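Long-range contacts in carbohydrate esterase family 2 (CE2) (Chaetomium olivicolor, PDB 4XVH), which probably removes acetyl groups from xylan or related plant polysaccharides, joining a jelly-roll beta-sandwich domain to an SGNH-type esterase domain: residues G40-D45 / L79-E84; S16-G21 / Y156-W161; I33-V38 / G88-G93. All coordinates share one frame; numbering follows the deposited sequence.

Contact 1 of 3, residues G40-D45 / L79-E84; sequences GTNSVD and LRRRSE
Val-44 and Arg-81 form an antiparallel non-hydrogen-bonded pair with CA atoms 4.3 Å apart, and the next pair, Asp-45 with Arg-80, is hydrogen-bonded in both directions through backbone N and O. Beyond this short pairing the backbones keep in touch through one more bond, Arg-82 N to Ser-43 O at 2.9 Å, after which side chains take over. On the face of Val-44, its CG2 meets Leu-79 CD1 at 3.5 Å. Arg-82 CB points back at the other segment, and a bend at chi3 (60°) folds the chain so that NH1 reaches Asp-45 OD1 at 3.0 Å, a salt bridge made on the syn side of the carboxylate. The two flat groups are turned 46° against each other. NE of the same guanidinium is directed at Ser-43 OG in a weak, bent bond (128°); the stronger partner of that hydroxyl is Ala-135 O, while NH2 is paired with Asp-126. At the other end Arg-81 NH1 gives a 2.8 Å bond to Asn-42 OD1, with the amide and guanidinium planes well out of line. Ser-43 N donates to Ser-83 OG at 3.1 Å. A water within hydrogen-bonding distance of that hydroxyl, Thr-41 O and Glu-84 O, and weakly accepting from Arg-81 NH2, links the two segments where the strand pairing has stopped. The side chain of Glu-84 is held by Ser-162, a residue of the pocket around the bound polyether. The charge of Arg-82 is probably balanced by Asp-45 and Asp-126, with Ala-136 O also bonded to NH2, whereas buried Arg-81 is held by oxygens of neutral groups, those of Asn-42, Ser-16 and Gly-88.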
ATOM      1  N   GLY A  40       4.865  18.747  -2.330  1.00 32.44           N
ATOM      2  CA  GLY A  40       3.458  18.572  -2.030  1.00 32.48           C
ATOM      3  C   GLY A  40       3.228  18.313  -0.560  1.00 31.14           C
ATOM      4  O   GLY A  40       3.918  18.884   0.293  1.00 32.10           O
ATOM      5  N   THR A  41       2.263  17.462  -0.241  1.00 27.40           N
ATOM      6  CA  THR A  41       1.980  17.224   1.168  1.00 25.98           C
ATOM      7  C   THR A  41       2.225  15.745   1.451  1.00 23.48           C
ATOM      8  O   THR A  41       2.146  14.908   0.553  1.00 22.28           O
ATOM      9  CB  THR A  41       0.527  17.641   1.580  1.00 25.32           C
ATOM     10  OG1 THR A  41      -0.411  17.056   0.676  1.00 24.70           O
ATOM     11  CG2 THR A  41       0.342  19.178   1.608  1.00 27.90           C
ATOM     12  N   ASN A  42       2.571  15.448   2.697  1.00 22.05           N
ATOM     13  CA  ASN A  42       3.028  14.118   3.087  1.00 21.73           C
ATOM     14  C   ASN A  42       2.691  13.895   4.535  1.00 21.78           C
ATOM     15  O   ASN A  42       2.528  14.870   5.273  1.00 21.67           O
ATOM     16  CB  ASN A  42       4.548  13.972   2.914  1.00 21.28           C
ATOM     17  CG  ASN A  42       5.000  14.242   1.511  1.00 22.85           C
ATOM     18  OD1 ASN A  42       4.987  13.351   0.664  1.00 24.04           O
ATOM     19  ND2 ASN A  42       5.367  15.492   1.237  1.00 22.86           N
ATOM     20  N   SER A  43       2.645  12.639   4.979  1.00 20.12           N
ATOM     21  CA  SER A  43       2.711  12.414   6.426  1.00 19.96           C
ATOM     22  C   SER A  43       3.398  11.092   6.650  1.00 19.66           C
ATOM     23  O   SER A  43       3.377  10.227   5.782  1.00 18.37           O
ATOM     24  CB  SER A  43       1.334  12.437   7.100  1.00 21.00           C
ATOM     25  OG  SER A  43       0.525  11.358   6.697  1.00 20.71           O
ATOM     26  N   VAL A  44       4.029  10.968   7.802  1.00 18.33           N
ATOM     27  CA  VAL A  44       4.792   9.794   8.136  1.00 19.14           C
ATOM     28  C   VAL A  44       4.486   9.442   9.566  1.00 18.68           C
ATOM     29  O   VAL A  44       4.100  10.329  10.363  1.00 18.97           O
ATOM     30  CB  VAL A  44       6.341  10.029   7.997  1.00 18.30           C
ATOM     31  CG1 VAL A  44       6.733  10.417   6.568  1.00 18.22           C
ATOM     32  CG2 VAL A  44       6.788  11.108   8.996  1.00 19.74           C
ATOM     33  N   ASP A  45       4.659   8.162   9.879  1.00 17.86           N
ATOM     34  CA  ASP A  45       4.735   7.661  11.252  1.00 18.92           C
ATOM     35  C   ASP A  45       6.190   7.548  11.653  1.00 19.07           C
ATOM     36  O   ASP A  45       6.966   6.925  10.920  1.00 19.85           O
ATOM     37  CB  ASP A  45       4.107   6.270  11.373  1.00 17.68           C
ATOM     38  CG  ASP A  45       2.606   6.293  11.473  1.00 19.16           C
ATOM     39  OD1 ASP A  45       2.000   7.392  11.511  1.00 19.33           O
ATOM     40  OD2 ASP A  45       2.029   5.183  11.565  1.00 18.84           O
ATOM     41  N   LEU A  79      10.706   4.696  10.420  1.00 20.45           N
ATOM     42  CA  LEU A  79       9.921   5.719   9.734  1.00 20.97           C
ATOM     43  C   LEU A  79       9.141   5.114   8.588  1.00 19.56           C
ATOM     44  O   LEU A  79       9.743   4.459   7.718  1.00 18.48           O
ATOM     45  CB  LEU A  79      10.849   6.811   9.168  1.00 23.91           C
ATOM     46  CG  LEU A  79      10.195   7.936   8.353  1.00 25.40           C
ATOM     47  CD1 LEU A  79       9.520   8.889   9.315  1.00 26.32           C
ATOM     48  CD2 LEU A  79      11.223   8.706   7.502  1.00 27.12           C
ATOM     49  N   ARG A  80       7.838   5.369   8.536  1.00 19.26           N
ATOM     50  CA  ARG A  80       7.052   4.910   7.406  1.00 20.02           C
ATOM     51  C   ARG A  80       6.073   5.945   6.867  1.00 20.95           C
ATOM     52  O   ARG A  80       5.395   6.617   7.652  1.00 18.98           O
ATOM     53  CB  ARG A  80       6.302   3.663   7.791  1.00 20.17           C
ATOM     54  CG  ARG A  80       7.179   2.421   7.669  1.00 20.63           C
ATOM     55  CD  ARG A  80       6.347   1.267   7.951  1.00 20.15           C
ATOM     56  NE  ARG A  80       7.043  -0.020   8.027  1.00 20.54           N
ATOM     57  CZ  ARG A  80       7.409  -0.761   6.984  1.00 20.92           C
ATOM     58  NH1 ARG A  80       7.270  -0.306   5.749  1.00 21.45           N
ATOM     59  NH2 ARG A  80       7.954  -1.951   7.186  1.00 21.47           N
ATOM     60  N   ARG A  81       6.022   6.104   5.560  1.00 17.36           N
ATOM     61  CA  ARG A  81       5.100   6.992   4.914  1.00 18.83           C
ATOM     62  C   ARG A  81       3.675   6.519   5.119  1.00 18.11           C
ATOM     63  O   ARG A  81       3.357   5.428   4.826  1.00 18.13           O
ATOM     64  CB  ARG A  81       5.333   7.009   3.418  1.00 20.67           C
ATOM     65  CG  ARG A  81       5.847   8.281   2.830  1.00 22.75           C
ATOM     66  CD  ARG A  81       6.272   8.055   1.409  1.00 22.72           C
ATOM     67  NE  ARG A  81       5.378   8.434   0.344  1.00 22.50           N
ATOM     68  CZ  ARG A  81       4.916   9.643   0.129  1.00 22.74           C
ATOM     69  NH1 ARG A  81       5.131  10.584   0.989  1.00 22.72           N
ATOM     70  NH2 ARG A  81       4.182   9.878  -0.904  1.00 22.92           N
ATOM     71  N   ARG A  82       2.823   7.420   5.521  1.00 16.33           N
ATOM     72  CA  ARG A  82       1.398   7.133   5.658  1.00 15.57           C
ATOM     73  C   ARG A  82       0.649   7.360   4.334  1.00 17.46           C
ATOM     74  O   ARG A  82      -0.418   6.774   4.107  1.00 15.83           O
ATOM     75  CB  ARG A  82       0.773   8.062   6.720  1.00 16.14           C
ATOM     76  CG  ARG A  82       1.283   7.856   8.137  1.00 16.26           C
ATOM     77  CD  ARG A  82       1.066   9.094   8.974  1.00 17.60           C
ATOM     78  NE  ARG A  82      -0.336   9.497   9.094  1.00 17.06           N
ATOM     79  CZ  ARG A  82      -1.199   8.989   9.989  1.00 19.41           C
ATOM     80  NH1 ARG A  82      -0.820   8.056  10.862  1.00 17.15           N
ATOM     81  NH2 ARG A  82      -2.456   9.446  10.039  1.00 20.08           N
ATOM     82  N   SER A  83       1.189   8.265   3.507  1.00 16.98           N
ATOM     83  CA  SER A  83       0.456   8.843   2.387  1.00 16.95           C
ATOM     84  C   SER A  83       1.010   8.426   1.032  1.00 17.24           C
ATOM     85  O   SER A  83       1.916   7.584   0.952  1.00 18.13           O
ATOM     86  CB  SER A  83       0.458  10.384   2.492  1.00 16.98           C
ATOM     87  OG  SER A  83       1.787  10.882   2.559  1.00 16.76           O
ATOM     88  N   GLU A  84       0.504   9.038  -0.038  1.00 16.41           N
ATOM     89  CA  GLU A  84       0.726   8.477  -1.378  1.00 17.77           C
ATOM     90  C   GLU A  84       1.320   9.494  -2.364  1.00 19.38           C
ATOM     91  O   GLU A  84       1.282  10.700  -2.123  1.00 19.25           O
ATOM     92  CB  GLU A  84      -0.604   7.929  -1.926  1.00 17.48           C
ATOM     93  CG  GLU A  84      -1.602   9.069  -2.256  1.00 16.85           C
ATOM     94  CD  GLU A  84      -2.911   8.534  -2.818  1.00 16.94           C
ATOM     95  OE1 GLU A  84      -2.883   7.958  -3.942  1.00 16.81           O
ATOM     96  OE2 GLU A  84      -3.946   8.671  -2.118  1.00 16.09           O
TER
HETATM   97  O   HOH W   1       2.189  12.075   0.094  1.00 20.22           O

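Contact 2 of 3, residues S16-G21 / Y156-W161; sequences SWPGTG and YSVVAW
Trp-17 lays one face of its indole against Val-159, whose CG1 stands 3.6 Å from the centroid of the six-membered ring and 11° off its normal, a CH-pi contact over the face. With Val-159 CG1 anti to the backbone N (chi1 -177°), this methyl is the branch that meets the ring. At the ring's edge, near its plane, lies Ala-160 O, 3.6 Å from Trp-17 CZ3; this oxygen is buried without a hydrogen-bonding partner. Pro-18 continues the dry packing, its CB lying 4.0 Å from Val-158 CG1. Direct packing gives way to water towards the start of the strand, at Tyr-156: one water donates to Pro-18 O and accepts from Val-158 N, while another spans from Tyr-156 O, 2.7 Å away, to Gly-19 O by a weak bond. No direct hydrogen bond joins the segments. The turn itself is closed from within, Thr-20 OG1 donating to Trp-17 O at 2.7 Å, and the indole NE1 is bonded to Tyr-188 O. Val-121 of helix 118-121 packs on Pro-18, and Leu-184 of helix 181-184 on Trp-17. A type II beta turn from Trp-17 to Thr-20, with Gly-19 at positive phi, is here packed on the outermost parallel strand, 155-160, of the Rossmann-like SGNH hydrolase core.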
ATOM      1  N   SER A  16       8.370   7.443  -2.120  1.00 20.62           N
ATOM      2  CA  SER A  16       7.306   7.717  -3.078  1.00 20.97           C
ATOM      3  C   SER A  16       6.069   6.865  -2.788  1.00 20.36           C
ATOM      4  O   SER A  16       5.000   7.392  -2.495  1.00 20.54           O
ATOM      5  CB  SER A  16       7.807   7.442  -4.498  1.00 21.46           C
ATOM      6  OG  SER A  16       6.755   7.621  -5.420  1.00 23.38           O
ATOM      7  N   TRP A  17       6.192   5.542  -2.874  1.00 18.61           N
ATOM      8  CA  TRP A  17       5.046   4.683  -2.566  1.00 16.77           C
ATOM      9  C   TRP A  17       4.624   4.779  -1.080  1.00 15.97           C
ATOM     10  O   TRP A  17       5.433   5.107  -0.206  1.00 16.06           O
ATOM     11  CB  TRP A  17       5.384   3.228  -2.948  1.00 15.92           C
ATOM     12  CG  TRP A  17       5.621   3.032  -4.414  1.00 17.22           C
ATOM     13  CD1 TRP A  17       6.820   2.737  -5.023  1.00 18.94           C
ATOM     14  CD2 TRP A  17       4.654   3.174  -5.481  1.00 18.33           C
ATOM     15  NE1 TRP A  17       6.646   2.657  -6.397  1.00 19.82           N
ATOM     16  CE2 TRP A  17       5.329   2.915  -6.699  1.00 19.41           C
ATOM     17  CE3 TRP A  17       3.287   3.498  -5.521  1.00 18.00           C
ATOM     18  CZ2 TRP A  17       4.678   2.956  -7.943  1.00 19.91           C
ATOM     19  CZ3 TRP A  17       2.644   3.532  -6.762  1.00 18.10           C
ATOM     20  CH2 TRP A  17       3.339   3.258  -7.948  1.00 19.45           C
ATOM     21  N   PRO A  18       3.341   4.505  -0.790  1.00 17.08           N
ATOM     22  CA  PRO A  18       2.882   4.449   0.599  1.00 16.46           C
ATOM     23  C   PRO A  18       3.664   3.404   1.368  1.00 17.40           C
ATOM     24  O   PRO A  18       4.029   2.368   0.793  1.00 15.99           O
ATOM     25  CB  PRO A  18       1.409   4.012   0.483  1.00 16.64           C
ATOM     26  CG  PRO A  18       1.005   4.393  -0.920  1.00 15.64           C
ATOM     27  CD  PRO A  18       2.268   4.136  -1.730  1.00 16.57           C
ATOM     28  N   GLY A  19       3.920   3.668   2.645  1.00 17.60           N
ATOM     29  CA  GLY A  19       4.555   2.670   3.499  1.00 17.76           C
ATOM     30  C   GLY A  19       6.062   2.667   3.388  1.00 19.18           C
ATOM     31  O   GLY A  19       6.719   2.023   4.213  1.00 19.66           O
ATOM     32  N   THR A  20       6.632   3.367   2.396  1.00 17.23           N
ATOM     33  CA  THR A  20       8.094   3.318   2.262  1.00 18.53           C
ATOM     34  C   THR A  20       8.784   4.112   3.374  1.00 18.02           C
ATOM     35  O   THR A  20       8.200   5.030   3.965  1.00 17.47           O
ATOM     36  CB  THR A  20       8.573   3.855   0.904  1.00 18.59           C
ATOM     37  OG1 THR A  20       7.989   5.137   0.660  1.00 17.98           O
ATOM     38  CG2 THR A  20       8.182   2.848  -0.219  1.00 14.97           C
ATOM     39  N   GLY A  21      10.042   3.790   3.651  1.00 18.55           N
ATOM     40  CA  GLY A  21      10.710   4.468   4.750  1.00 18.39           C
ATOM     41  C   GLY A  21      12.030   3.858   5.136  1.00 19.36           C
ATOM     42  O   GLY A  21      12.731   3.305   4.280  1.00 20.97           O
ATOM     43  N   TYR A 156       7.077  -5.800   3.753  1.00 14.45           N
ATOM     44  CA  TYR A 156       6.089  -5.644   2.699  1.00 13.77           C
ATOM     45  C   TYR A 156       6.490  -4.487   1.777  1.00 13.17           C
ATOM     46  O   TYR A 156       7.388  -3.682   2.094  1.00 14.13           O
ATOM     47  CB  TYR A 156       4.679  -5.424   3.283  1.00 14.13           C
ATOM     48  CG  TYR A 156       4.617  -4.253   4.238  1.00 14.98           C
ATOM     49  CD1 TYR A 156       4.379  -2.967   3.768  1.00 15.14           C
ATOM     50  CD2 TYR A 156       4.803  -4.428   5.615  1.00 14.76           C
ATOM     51  CE1 TYR A 156       4.317  -1.885   4.627  1.00 14.39           C
ATOM     52  CE2 TYR A 156       4.748  -3.344   6.481  1.00 14.75           C
ATOM     53  CZ  TYR A 156       4.492  -2.081   5.972  1.00 14.34           C
ATOM     54  OH  TYR A 156       4.427  -0.987   6.794  1.00 14.96           O
ATOM     55  N   SER A 157       5.841  -4.454   0.628  1.00 12.76           N
ATOM     56  CA  SER A 157       5.960  -3.375  -0.325  1.00 14.57           C
ATOM     57  C   SER A 157       4.568  -3.048  -0.828  1.00 15.98           C
ATOM     58  O   SER A 157       3.890  -3.917  -1.391  1.00 15.42           O
ATOM     59  CB  SER A 157       6.859  -3.763  -1.500  1.00 17.54           C
ATOM     60  OG  SER A 157       6.922  -2.692  -2.408  1.00 17.95           O
ATOM     61  N   VAL A 158       4.134  -1.813  -0.570  1.00 16.19           N
ATOM     62  CA  VAL A 158       2.853  -1.330  -1.057  1.00 15.00           C
ATOM     63  C   VAL A 158       3.078  -0.569  -2.357  1.00 15.93           C
ATOM     64  O   VAL A 158       3.884   0.365  -2.406  1.00 15.04           O
ATOM     65  CB  VAL A 158       2.165  -0.389  -0.038  1.00 14.65           C
ATOM     66  CG1 VAL A 158       0.873   0.192  -0.623  1.00 14.89           C
ATOM     67  CG2 VAL A 158       1.861  -1.142   1.263  1.00 13.35           C
ATOM     68  N   VAL A 159       2.379  -0.989  -3.401  1.00 15.42           N
ATOM     69  CA  VAL A 159       2.369  -0.270  -4.657  1.00 16.04           C
ATOM     70  C   VAL A 159       0.932   0.065  -4.956  1.00 16.63           C
ATOM     71  O   VAL A 159       0.181  -0.792  -5.414  1.00 16.67           O
ATOM     72  CB  VAL A 159       2.972  -1.084  -5.810  1.00 16.53           C
ATOM     73  CG1 VAL A 159       2.991  -0.223  -7.080  1.00 17.72           C
ATOM     74  CG2 VAL A 159       4.393  -1.479  -5.459  1.00 16.58           C
ATOM     75  N   ALA A 160       0.545   1.308  -4.685  1.00 15.57           N
ATOM     76  CA  ALA A 160      -0.872   1.675  -4.747  1.00 16.11           C
ATOM     77  C   ALA A 160      -1.031   3.142  -5.000  1.00 16.59           C
ATOM     78  O   ALA A 160      -0.167   3.926  -4.618  1.00 17.99           O
ATOM     79  CB  ALA A 160      -1.571   1.293  -3.465  1.00 15.38           C
ATOM     80  N   TRP A 161      -2.141   3.527  -5.636  1.00 17.41           N
ATOM     81  CA  TRP A 161      -2.319   4.914  -6.052  1.00 17.90           C
ATOM     82  C   TRP A 161      -3.840   5.149  -6.094  1.00 17.27           C
ATOM     83  O   TRP A 161      -4.554   4.372  -6.714  1.00 17.27           O
ATOM     84  CB  TRP A 161      -1.664   5.143  -7.432  1.00 18.58           C
ATOM     85  CG  TRP A 161      -1.651   6.548  -7.945  1.00 19.79           C
ATOM     86  CD1 TRP A 161      -2.697   7.436  -7.986  1.00 20.66           C
ATOM     87  CD2 TRP A 161      -0.520   7.231  -8.523  1.00 23.36           C
ATOM     88  NE1 TRP A 161      -2.270   8.642  -8.539  1.00 23.05           N
ATOM     89  CE2 TRP A 161      -0.943   8.532  -8.875  1.00 25.00           C
ATOM     90  CE3 TRP A 161       0.813   6.868  -8.760  1.00 25.36           C
ATOM     91  CZ2 TRP A 161      -0.077   9.468  -9.466  1.00 28.59           C
ATOM     92  CZ3 TRP A 161       1.668   7.796  -9.356  1.00 28.31           C
ATOM     93  CH2 TRP A 161       1.220   9.076  -9.698  1.00 29.33           C
TER
HETATM   94  O   HOH W   2       5.752   0.133   0.944  1.00 18.41           O
HETATM   95  O   HOH W   3       7.472  -1.113   3.065  1.00 19.16           O

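Contact 3 of 3, residues I33-V38 / G88-G93; sequences IGIASV and GSIFLG
Ser-37 holds OG between its backbone N and carbonyl carbon (chi1 79°) while Phe-91 has CG anti to its carbonyl carbon (chi1 -70°), and the two settings bring Ser-37 OG to 3.3 Å from Phe-91 CD1, approaching the ring obliquely. Ser-37 O lies near the ring's plane at its edge and accepts Phe-91 N at 2.8 Å. Four backbone hydrogen bonds join the segments. Phe-91 O takes two donors, Ala-36 N at 2.7 Å with a bent N-H angle of 135° and Ser-37 N at 3.2 Å with a straighter one, the classic beta bulge by which the pairing slips one residue between Ile-35 with Leu-92 and Ser-37 with Phe-91. The backbone of Ala-36 is helical rather than extended, and the strand turns its corner there. Before the corner Gly-93 N bonds to Gly-34 O at 2.9 Å, coming from well above the carbonyl plane. Apolar branches also meet: Ile-35 CD1 touches Ile-90 CG2 at 4.0 Å, and Ile-33 CG2 meets Leu-92 CD2 at 3.9 Å. Val-38 CG2 sits beside Ile-90 CG1, whereas the methyl of Ala-36 lies at the more exposed margin. Strand 88-97 runs between strand 31-40 and the short strand 14-15 in a four-stranded antiparallel sheet, whose other edge is strand 63-65. Phe-24 and Val-22 of strand 21-28, in the second sheet of the jelly-roll sandwich, pack against Ile-33 and Leu-92 respectively, and Phe-59 lies against both Ile-35 and Ile-90.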
ATOM      1  N   ILE A  33      16.911  12.112  10.719  1.00 29.48           N
ATOM      2  CA  ILE A  33      16.739  11.666   9.342  1.00 28.33           C
ATOM      3  C   ILE A  33      16.699  12.883   8.457  1.00 28.53           C
ATOM      4  O   ILE A  33      15.691  13.551   8.385  1.00 28.28           O
ATOM      5  CB  ILE A  33      15.465  10.852   9.164  1.00 26.04           C
ATOM      6  CG1 ILE A  33      15.439   9.699  10.156  1.00 23.38           C
ATOM      7  CG2 ILE A  33      15.367  10.345   7.737  1.00 27.00           C
ATOM      8  CD1 ILE A  33      14.081   9.083  10.312  1.00 20.49           C
ATOM      9  N   GLY A  34      17.819  13.192   7.811  1.00 30.07           N
ATOM     10  CA  GLY A  34      17.878  14.363   6.966  1.00 31.33           C
ATOM     11  C   GLY A  34      16.875  14.289   5.822  1.00 29.51           C
ATOM     12  O   GLY A  34      16.527  13.218   5.355  1.00 27.55           O
ATOM     13  N   ILE A  35      16.415  15.444   5.374  1.00 30.05           N
ATOM     14  CA  ILE A  35      15.518  15.525   4.238  1.00 29.66           C
ATOM     15  C   ILE A  35      16.150  16.400   3.173  1.00 31.74           C
ATOM     16  O   ILE A  35      16.457  17.562   3.415  1.00 33.11           O
ATOM     17  CB  ILE A  35      14.144  16.082   4.647  1.00 30.38           C
ATOM     18  CG1 ILE A  35      13.431  15.048   5.537  1.00 30.85           C
ATOM     19  CG2 ILE A  35      13.306  16.454   3.412  1.00 29.36           C
ATOM     20  CD1 ILE A  35      12.008  15.400   5.891  1.00 31.74           C
ATOM     21  N   ALA A  36      16.352  15.826   1.997  1.00 31.30           N
ATOM     22  CA  ALA A  36      16.961  16.549   0.901  1.00 34.38           C
ATOM     23  C   ALA A  36      15.951  17.530   0.325  1.00 34.25           C
ATOM     24  O   ALA A  36      16.257  18.693   0.118  1.00 34.57           O
ATOM     25  CB  ALA A  36      17.464  15.577  -0.164  1.00 34.33           C
ATOM     26  N   SER A  37      14.728  17.066   0.108  1.00 32.97           N
ATOM     27  CA  SER A  37      13.688  17.945  -0.389  1.00 33.98           C
ATOM     28  C   SER A  37      12.338  17.334  -0.135  1.00 32.80           C
ATOM     29  O   SER A  37      12.213  16.117   0.033  1.00 30.63           O
ATOM     30  CB  SER A  37      13.862  18.211  -1.890  1.00 35.08           C
ATOM     31  OG  SER A  37      13.395  17.132  -2.685  1.00 33.03           O
ATOM     32  N   VAL A  38      11.310  18.165  -0.124  1.00 33.13           N
ATOM     33  CA  VAL A  38       9.981  17.611   0.028  1.00 34.24           C
ATOM     34  C   VAL A  38       9.079  18.311  -0.982  1.00 36.04           C
ATOM     35  O   VAL A  38       9.271  19.494  -1.278  1.00 36.52           O
ATOM     36  CB  VAL A  38       9.476  17.728   1.491  1.00 41.32           C
ATOM     37  CG1 VAL A  38       9.645  19.119   2.016  1.00 43.96           C
ATOM     38  CG2 VAL A  38       8.059  17.313   1.587  1.00 40.40           C
ATOM     39  N   GLY A  88       2.223  14.031  -2.758  1.00 23.66           N
ATOM     40  CA  GLY A  88       3.602  14.526  -2.771  1.00 24.87           C
ATOM     41  C   GLY A  88       4.580  13.413  -2.466  1.00 23.79           C
ATOM     42  O   GLY A  88       4.193  12.252  -2.399  1.00 23.61           O
ATOM     43  N   SER A  89       5.842  13.752  -2.266  1.00 24.75           N
ATOM     44  CA  SER A  89       6.813  12.756  -1.825  1.00 24.45           C
ATOM     45  C   SER A  89       7.910  13.397  -0.962  1.00 26.26           C
ATOM     46  O   SER A  89       7.994  14.614  -0.873  1.00 26.67           O
ATOM     47  CB  SER A  89       7.421  12.034  -3.027  1.00 23.78           C
ATOM     48  OG  SER A  89       8.116  12.940  -3.850  1.00 25.71           O
ATOM     49  N   ILE A  90       8.725  12.566  -0.312  1.00 25.39           N
ATOM     50  CA  ILE A  90       9.849  13.055   0.482  1.00 26.39           C
ATOM     51  C   ILE A  90      11.155  12.514  -0.097  1.00 26.38           C
ATOM     52  O   ILE A  90      11.274  11.311  -0.340  1.00 26.77           O
ATOM     53  CB  ILE A  90       9.738  12.643   1.975  1.00 19.99           C
ATOM     54  CG1 ILE A  90       8.456  13.235   2.582  1.00 19.83           C
ATOM     55  CG2 ILE A  90      10.979  13.129   2.730  1.00 20.96           C
ATOM     56  CD1 ILE A  90       7.945  12.505   3.842  1.00 19.64           C
ATOM     57  N   PHE A  91      12.119  13.389  -0.369  1.00 26.18           N
ATOM     58  CA  PHE A  91      13.432  12.903  -0.804  1.00 27.30           C
ATOM     59  C   PHE A  91      14.390  12.910   0.388  1.00 27.70           C
ATOM     60  O   PHE A  91      14.663  13.976   0.951  1.00 29.78           O
ATOM     61  CB  PHE A  91      13.981  13.753  -1.951  1.00 29.46           C
ATOM     62  CG  PHE A  91      13.226  13.582  -3.257  1.00 29.61           C
ATOM     63  CD1 PHE A  91      11.992  14.196  -3.453  1.00 29.35           C
ATOM     64  CD2 PHE A  91      13.774  12.834  -4.295  1.00 30.59           C
ATOM     65  CE1 PHE A  91      11.305  14.038  -4.672  1.00 29.83           C
ATOM     66  CE2 PHE A  91      13.102  12.679  -5.516  1.00 28.79           C
ATOM     67  CZ  PHE A  91      11.874  13.286  -5.698  1.00 28.22           C
ATOM     68  N   LEU A  92      14.880  11.732   0.781  1.00 25.79           N
ATOM     69  CA  LEU A  92      15.700  11.608   1.975  1.00 26.30           C
ATOM     70  C   LEU A  92      17.124  12.077   1.726  1.00 28.82           C
ATOM     71  O   LEU A  92      17.650  11.929   0.613  1.00 29.80           O
ATOM     72  CB  LEU A  92      15.714  10.164   2.482  1.00 26.44           C
ATOM     73  CG  LEU A  92      14.391   9.674   3.110  1.00 25.27           C
ATOM     74  CD1 LEU A  92      14.594   8.339   3.771  1.00 26.11           C
ATOM     75  CD2 LEU A  92      13.897  10.672   4.137  1.00 25.18           C
ATOM     76  N   GLY A  93      17.735  12.635   2.774  1.00 29.75           N
ATOM     77  CA  GLY A  93      19.150  12.980   2.777  1.00 34.71           C
ATOM     78  C   GLY A  93      19.952  11.970   3.590  1.00 36.05           C
ATOM     79  O   GLY A  93      19.716  10.758   3.496  1.00 37.01           O
TER

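Contacts 1 and 3 belong to the beta-sandwich domain and each pair antiparallel strands in one of its two sheets, whereas contact 2 is the one that joins this domain to the esterase core. Contact 2 lies nearest the chain's centre, about 5 Å between centres, and relies on apolar packing and water; contact 1, also buried, is rich in charge; contact 3, about 20 Å out and partly exposed, depends mainly on backbone bonds and a bulge. Contact 1 is the hub: Arg-81 O accepts Gly-19 N of contact 2 at 2.9 Å, and Val-44 CG1 packs on Ile-90 CD1 of contact 3 at 3.6 Å. Contacts 2 and 3 do not touch directly.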